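Local coordinates for glycosyl hydrolase family 88 (Pedobacter heparinus, PDB 3WIW), which hydrolyses unsaturated glucuronyl oligosaccharides, with specificity for heparin, as a family 88 glycoside hydrolase with an alpha6/alpha6-barrel, at residues F164-L176 against H209-D223. Residues are numbered along the deposited sequence; the frame is centred on the assembly and turned at random.
Sequences FGHWQFPVIIDNL and HFRKDYSSYHVISYD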
loop_
_atom_site.group_PDB
_atom_site.type_symbol
_atom_site.label_atom_id
_atom_site.label_comp_id
_atom_site.label_asym_id
_atom_site.label_seq_id
_atom_site.Cartn_x
_atom_site.Cartn_y
_atom_site.Cartn_z
ATOM N N PHE A 164 16.031 -13.416 4.687
ATOM C CA PHE A 164 16.983 -13.123 5.758
ATOM C C PHE A 164 16.451 -13.587 7.103
ATOM O O PHE A 164 15.268 -13.920 7.238
ATOM C CB PHE A 164 17.326 -11.628 5.801
ATOM C CG PHE A 164 16.138 -10.736 6.026
ATOM C CD1 PHE A 164 15.645 -10.509 7.302
ATOM C CD2 PHE A 164 15.504 -10.136 4.950
ATOM C CE1 PHE A 164 14.547 -9.690 7.507
ATOM C CE2 PHE A 164 14.415 -9.309 5.146
ATOM C CZ PHE A 164 13.929 -9.090 6.425
ATOM N N GLY A 165 17.336 -13.616 8.094
ATOM C CA GLY A 165 16.928 -13.878 9.460
ATOM C C GLY A 165 16.747 -15.353 9.758
ATOM O O GLY A 165 17.035 -16.211 8.921
ATOM N N HIS A 166 16.246 -15.640 10.953
ATOM C CA HIS A 166 16.213 -17.000 11.476
ATOM C C HIS A 166 15.007 -17.826 11.028
ATOM O O HIS A 166 15.040 -19.056 11.123
ATOM C CB HIS A 166 16.214 -16.958 12.997
ATOM C CG HIS A 166 14.955 -16.391 13.567
ATOM N ND1 HIS A 166 14.771 -15.038 13.760
ATOM C CD2 HIS A 166 13.796 -16.984 13.940
ATOM C CE1 HIS A 166 13.565 -14.825 14.255
ATOM N NE2 HIS A 166 12.950 -15.989 14.367
ATOM N N TRP A 167 13.941 -17.173 10.560
ATOM C CA TRP A 167 12.722 -17.907 10.209
ATOM C C TRP A 167 12.960 -18.885 9.084
ATOM O O TRP A 167 13.676 -18.597 8.126
ATOM C CB TRP A 167 11.585 -16.986 9.772
ATOM C CG TRP A 167 11.301 -15.869 10.689
ATOM C CD1 TRP A 167 10.341 -15.820 11.662
ATOM C CD2 TRP A 167 11.961 -14.608 10.705
ATOM N NE1 TRP A 167 10.375 -14.602 12.291
ATOM C CE2 TRP A 167 11.362 -13.838 11.721
ATOM C CE3 TRP A 167 13.013 -14.057 9.969
ATOM C CZ2 TRP A 167 11.773 -12.545 12.009
ATOM C CZ3 TRP A 167 13.423 -12.780 10.259
ATOM C CH2 TRP A 167 12.804 -12.033 11.271
ATOM N N GLN A 168 12.327 -20.039 9.212
ATOM C CA GLN A 168 12.321 -21.044 8.177
ATOM C C GLN A 168 11.559 -20.539 6.952
ATOM O O GLN A 168 11.971 -20.739 5.806
ATOM C CB GLN A 168 11.656 -22.287 8.755
ATOM C CG GLN A 168 11.433 -23.368 7.776
ATOM C CD GLN A 168 11.143 -24.701 8.430
ATOM O OE1 GLN A 168 10.628 -25.610 7.786
ATOM N NE2 GLN A 168 11.486 -24.829 9.713
ATOM N N PHE A 169 10.439 -19.871 7.192
ATOM C CA PHE A 169 9.570 -19.448 6.103
ATOM C C PHE A 169 8.629 -18.377 6.613
ATOM O O PHE A 169 7.501 -18.665 6.989
ATOM C CB PHE A 169 8.802 -20.663 5.546
ATOM C CG PHE A 169 8.165 -20.429 4.197
ATOM C CD1 PHE A 169 6.968 -19.729 4.081
ATOM C CD2 PHE A 169 8.762 -20.927 3.036
ATOM C CE1 PHE A 169 6.377 -19.514 2.842
ATOM C CE2 PHE A 169 8.177 -20.708 1.782
ATOM C CZ PHE A 169 6.977 -20.012 1.685
ATOM N N PRO A 170 9.109 -17.134 6.641
ATOM C CA PRO A 170 8.303 -16.042 7.176
ATOM C C PRO A 170 7.364 -15.471 6.129
ATOM O O PRO A 170 7.778 -15.237 4.975
ATOM C CB PRO A 170 9.349 -15.002 7.568
ATOM C CG PRO A 170 10.475 -15.219 6.547
ATOM C CD PRO A 170 10.455 -16.694 6.237
ATOM N N VAL A 171 6.119 -15.227 6.531
ATOM C CA VAL A 171 5.130 -14.567 5.667
ATOM C C VAL A 171 4.553 -13.392 6.445
ATOM O O VAL A 171 4.057 -13.557 7.569
ATOM C CB VAL A 171 3.994 -15.546 5.281
ATOM C CG1 VAL A 171 2.955 -14.840 4.386
ATOM C CG2 VAL A 171 4.569 -16.754 4.558
ATOM N N ILE A 172 4.653 -12.197 5.886
ATOM C CA ILE A 172 4.137 -11.016 6.568
ATOM C C ILE A 172 2.794 -10.585 5.985
ATOM O O ILE A 172 2.495 -10.883 4.829
ATOM C CB ILE A 172 5.164 -9.848 6.570
ATOM C CG1 ILE A 172 5.396 -9.219 5.177
ATOM C CG2 ILE A 172 6.476 -10.337 7.166
ATOM C CD1 ILE A 172 6.490 -8.124 5.194
ATOM N N ILE A 173 1.989 -9.893 6.783
ATOM C CA ILE A 173 0.676 -9.455 6.342
ATOM C C ILE A 173 0.796 -8.555 5.087
ATOM O O ILE A 173 -0.086 -8.584 4.198
ATOM C CB ILE A 173 -0.089 -8.765 7.511
ATOM C CG1 ILE A 173 -1.569 -8.614 7.180
ATOM C CG2 ILE A 173 0.511 -7.381 7.852
ATOM C CD1 ILE A 173 -2.365 -9.935 7.205
ATOM N N ASP A 174 1.874 -7.762 5.015
ATOM C CA ASP A 174 2.099 -6.844 3.887
ATOM C C ASP A 174 2.123 -7.603 2.543
ATOM O O ASP A 174 1.855 -7.019 1.489
ATOM C CB ASP A 174 3.424 -6.076 4.013
ATOM C CG ASP A 174 3.818 -5.700 5.451
ATOM O OD1 ASP A 174 3.685 -6.510 6.398
ATOM O OD2 ASP A 174 4.376 -4.595 5.598
ATOM N N ASN A 175 2.473 -8.890 2.580
ATOM C CA ASN A 175 2.592 -9.724 1.378
ATOM C C ASN A 175 1.235 -9.801 0.646
ATOM O O ASN A 175 1.219 -10.031 -0.569
ATOM C CB ASN A 175 3.131 -11.108 1.782
ATOM C CG ASN A 175 3.844 -11.894 0.660
ATOM O OD1 ASN A 175 4.843 -12.583 0.953
ATOM N ND2 ASN A 175 3.346 -11.832 -0.581
ATOM N N LEU A 176 0.112 -9.602 1.349
ATOM C CA LEU A 176 -1.183 -9.539 0.644
ATOM C C LEU A 176 -1.164 -8.504 -0.482
ATOM O O LEU A 176 -1.797 -8.694 -1.527
ATOM C CB LEU A 176 -2.349 -9.250 1.596
ATOM C CG LEU A 176 -2.685 -10.387 2.564
ATOM C CD1 LEU A 176 -3.532 -9.809 3.696
ATOM C CD2 LEU A 176 -3.417 -11.531 1.853
ATOM N N HIS A 209 -3.160 -15.717 9.560
ATOM C CA HIS A 209 -2.722 -14.402 10.021
ATOM C C HIS A 209 -3.733 -13.683 10.922
ATOM O O HIS A 209 -3.428 -12.622 11.442
ATOM C CB HIS A 209 -2.383 -13.478 8.841
ATOM C CG HIS A 209 -0.919 -13.351 8.571
ATOM N ND1 HIS A 209 -0.247 -14.182 7.698
ATOM C CD2 HIS A 209 -0.014 -12.446 9.015
ATOM C CE1 HIS A 209 1.022 -13.812 7.651
ATOM N NE2 HIS A 209 1.190 -12.764 8.436
ATOM N N PHE A 210 -4.925 -14.240 11.097
ATOM C CA PHE A 210 -6.006 -13.542 11.797
ATOM C C PHE A 210 -6.392 -14.178 13.098
ATOM O O PHE A 210 -6.521 -15.396 13.185
ATOM C CB PHE A 210 -7.231 -13.350 10.887
ATOM C CG PHE A 210 -6.947 -12.411 9.761
ATOM C CD1 PHE A 210 -6.296 -12.860 8.590
ATOM C CD2 PHE A 210 -7.231 -11.058 9.900
ATOM C CE1 PHE A 210 -5.970 -11.967 7.576
ATOM C CE2 PHE A 210 -6.906 -10.175 8.892
ATOM C CZ PHE A 210 -6.276 -10.610 7.739
ATOM N N ARG A 211 -6.536 -13.327 14.110
ATOM C CA ARG A 211 -7.028 -13.731 15.423
ATOM C C ARG A 211 -8.549 -13.806 15.392
ATOM O O ARG A 211 -9.176 -13.387 14.420
ATOM C CB ARG A 211 -6.574 -12.721 16.481
ATOM C CG ARG A 211 -5.072 -12.529 16.486
ATOM C CD ARG A 211 -4.602 -11.705 17.692
ATOM N NE ARG A 211 -3.178 -11.349 17.589
ATOM C CZ ARG A 211 -2.710 -10.267 16.961
ATOM N NH1 ARG A 211 -1.412 -10.049 16.913
ATOM N NH2 ARG A 211 -3.537 -9.398 16.409
ATOM N N LYS A 212 -9.169 -14.326 16.454
ATOM C CA LYS A 212 -10.623 -14.478 16.460
ATOM C C LYS A 212 -11.371 -13.149 16.333
ATOM O O LYS A 212 -12.485 -13.106 15.802
ATOM C CB LYS A 212 -11.096 -15.259 17.694
ATOM C CG LYS A 212 -10.649 -16.715 17.699
ATOM C CD LYS A 212 -11.484 -17.589 18.630
ATOM C CE LYS A 212 -11.342 -17.199 20.087
ATOM N NZ LYS A 212 -9.911 -17.107 20.502
ATOM N N ASP A 213 -10.763 -12.059 16.791
ATOM C CA ASP A 213 -11.415 -10.754 16.669
ATOM C C ASP A 213 -11.188 -10.056 15.321
ATOM O O ASP A 213 -11.601 -8.899 15.142
ATOM C CB ASP A 213 -11.021 -9.829 17.828
ATOM C CG ASP A 213 -9.544 -9.434 17.817
ATOM O OD1 ASP A 213 -8.777 -9.918 16.953
ATOM O OD2 ASP A 213 -9.151 -8.615 18.695
ATOM N N TYR A 214 -10.558 -10.770 14.387
ATOM C CA TYR A 214 -10.215 -10.268 13.045
ATOM C C TYR A 214 -9.067 -9.270 13.018
ATOM O O TYR A 214 -8.746 -8.728 11.958
ATOM C CB TYR A 214 -11.424 -9.724 12.275
ATOM C CG TYR A 214 -12.488 -10.758 12.031
ATOM C CD1 TYR A 214 -12.364 -11.678 10.996
ATOM C CD2 TYR A 214 -13.624 -10.805 12.834
ATOM C CE1 TYR A 214 -13.357 -12.641 10.767
ATOM C CE2 TYR A 214 -14.605 -11.757 12.631
ATOM C CZ TYR A 214 -14.481 -12.672 11.590
ATOM O OH TYR A 214 -15.488 -13.601 11.394
ATOM N N SER A 215 -8.412 -9.039 14.153
ATOM C CA SER A 215 -7.093 -8.406 14.112
ATOM C C SER A 215 -6.089 -9.352 13.455
ATOM O O SER A 215 -6.271 -10.575 13.446
ATOM C CB SER A 215 -6.614 -8.027 15.515
ATOM O OG SER A 215 -6.389 -9.157 16.341
ATOM N N SER A 216 -5.025 -8.783 12.916
ATOM C CA SER A 216 -4.005 -9.608 12.297
ATOM C C SER A 216 -2.678 -9.562 13.060
ATOM O O SER A 216 -2.314 -8.520 13.636
ATOM C CB SER A 216 -3.777 -9.211 10.821
ATOM O OG SER A 216 -3.522 -7.813 10.688
ATOM N N TYR A 217 -1.950 -10.688 13.013
ATOM C CA TYR A 217 -0.525 -10.746 13.330
ATOM C C TYR A 217 0.281 -10.056 12.238
ATOM O O TYR A 217 -0.202 -9.848 11.108
ATOM C CB TYR A 217 -0.052 -12.213 13.357
ATOM C CG TYR A 217 -0.621 -13.021 14.500
ATOM C CD1 TYR A 217 -0.063 -12.933 15.775
ATOM C CD2 TYR A 217 -1.716 -13.864 14.320
ATOM C CE1 TYR A 217 -0.570 -13.648 16.823
ATOM C CE2 TYR A 217 -2.235 -14.594 15.362
ATOM C CZ TYR A 217 -1.658 -14.482 16.616
ATOM O OH TYR A 217 -2.143 -15.187 17.672
ATOM N N HIS A 218 1.541 -9.759 12.529
ATOM C CA HIS A 218 2.413 -9.270 11.472
ATOM C C HIS A 218 3.031 -10.448 10.705
ATOM O O HIS A 218 2.882 -10.535 9.481
ATOM C CB HIS A 218 3.483 -8.316 12.023
ATOM C CG HIS A 218 4.162 -7.520 10.954
ATOM N ND1 HIS A 218 5.048 -6.498 11.220
ATOM C CD2 HIS A 218 4.085 -7.613 9.602
ATOM C CE1 HIS A 218 5.479 -5.988 10.082
ATOM N NE2 HIS A 218 4.912 -6.652 9.087
ATOM N N VAL A 219 3.725 -11.345 11.415
ATOM C CA VAL A 219 4.474 -12.438 10.811
ATOM C C VAL A 219 3.923 -13.778 11.245
ATOM O O VAL A 219 3.751 -14.042 12.437
ATOM C CB VAL A 219 5.953 -12.393 11.251
ATOM C CG1 VAL A 219 6.798 -13.448 10.527
ATOM C CG2 VAL A 219 6.513 -11.047 10.970
ATOM N N ILE A 220 3.650 -14.629 10.271
ATOM C CA ILE A 220 3.468 -16.054 10.530
ATOM C C ILE A 220 4.663 -16.783 9.929
ATOM O O ILE A 220 5.017 -16.567 8.761
ATOM C CB ILE A 220 2.156 -16.576 9.897
ATOM C CG1 ILE A 220 0.948 -15.782 10.438
ATOM C CG2 ILE A 220 1.981 -18.079 10.145
ATOM C CD1 ILE A 220 0.687 -15.961 11.923
ATOM N N SER A 221 5.292 -17.632 10.735
ATOM C CA SER A 221 6.380 -18.477 10.265
ATOM C C SER A 221 5.874 -19.893 10.067
ATOM O O SER A 221 5.210 -20.458 10.946
ATOM C CB SER A 221 7.546 -18.489 11.245
ATOM O OG SER A 221 8.614 -19.224 10.681
ATOM N N TYR A 222 6.205 -20.475 8.918
ATOM C CA TYR A 222 5.732 -21.808 8.570
ATOM C C TYR A 222 6.847 -22.835 8.472
ATOM O O TYR A 222 8.013 -22.485 8.257
ATOM C CB TYR A 222 5.060 -21.738 7.204
ATOM C CG TYR A 222 3.760 -20.962 7.148
ATOM C CD1 TYR A 222 2.544 -21.595 7.405
ATOM C CD2 TYR A 222 3.740 -19.616 6.791
ATOM C CE1 TYR A 222 1.340 -20.905 7.307
ATOM C CE2 TYR A 222 2.532 -18.907 6.715
ATOM C CZ TYR A 222 1.337 -19.567 6.971
ATOM O OH TYR A 222 0.132 -18.888 6.890
ATOM N N ASP A 223 6.471 -24.106 8.576
ATOM C CA ASP A 223 7.365 -25.209 8.286
ATOM C C ASP A 223 7.330 -25.407 6.783
ATOM O O ASP A 223 6.256 -25.604 6.202
ATOM C CB ASP A 223 6.843 -26.465 8.978
ATOM C CG ASP A 223 7.772 -27.650 8.835
ATOM O OD1 ASP A 223 7.905 -28.197 7.716
ATOM O OD2 ASP A 223 8.341 -28.062 9.862
HETATM O O HOH W 1 10.566 -20.540 12.098
HETATM O O HOH W 2 6.475 -4.909 7.412
#
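Strand 170-172 pairs antiparallel with strand 219-222, the middle strand of a three-stranded sheet in the alpha6/alpha6-barrel of this family 88 hydrolase, and helices 175-188 and 192-208 lie between them in sequence. Val-171 and Ile-220 form the hydrogen-bonded pair: Val-171 N gives to Ile-220 O at 2.8 Å, and Ile-220 N returns a bond to Val-171 O. Tyr-222 N to Phe-169 O and Ile-173 N to His-218 O extend the ladder at its two ends. On one face of the sheet, Ile-172 CG2 meets Val-219 CG2 at 3.9 Å. The other face carries Val-171, whose CG2 lies near the ring plane of Tyr-222, at its CD2-CE2 edge, 3.7 Å from CE2. Tyr-222 OH reaches on to Asn-208.

The His-209 ring lies against the backbone of residues 171-173, with Val-171 O at its edge. His-209 NE2 donates to His-218 O at 3.0 Å, in the imidazole plane but from above the carbonyl plane. That oxygen holds two donors, since Ile-173 N approaches within the carbonyl plane. Ile-220 CG1 sits over the centre of the His-209 ring. Ile-173 has CG1 opposite its backbone N (chi1 -166°), and the turn at chi2 then puts CD1 3.9 Å from His-209 CD2, with Phe-210 and Ser-216 touching this methyl. Replacing His-209 by alanine would probably leave His-218 O with one of its two donors and open a gap beside Ile-173 CD1.

Asp-174, the predicted proton donor, follows Ile-173. A bound buffer molecule, EPE, and Trp-250, a predicted substrate-binding residue, lie beside it. The His-218 ring is fixed at both nitrogens: ND1 accepts from Gln-236 N, while NE2 donates to the syn lone pair of Asp-174 OD1 at 3.0 Å. This bond is bent (131° at the hydrogen), OD1 is tilted out of the imidazole plane, and carboxylate and ring planes are 19° apart.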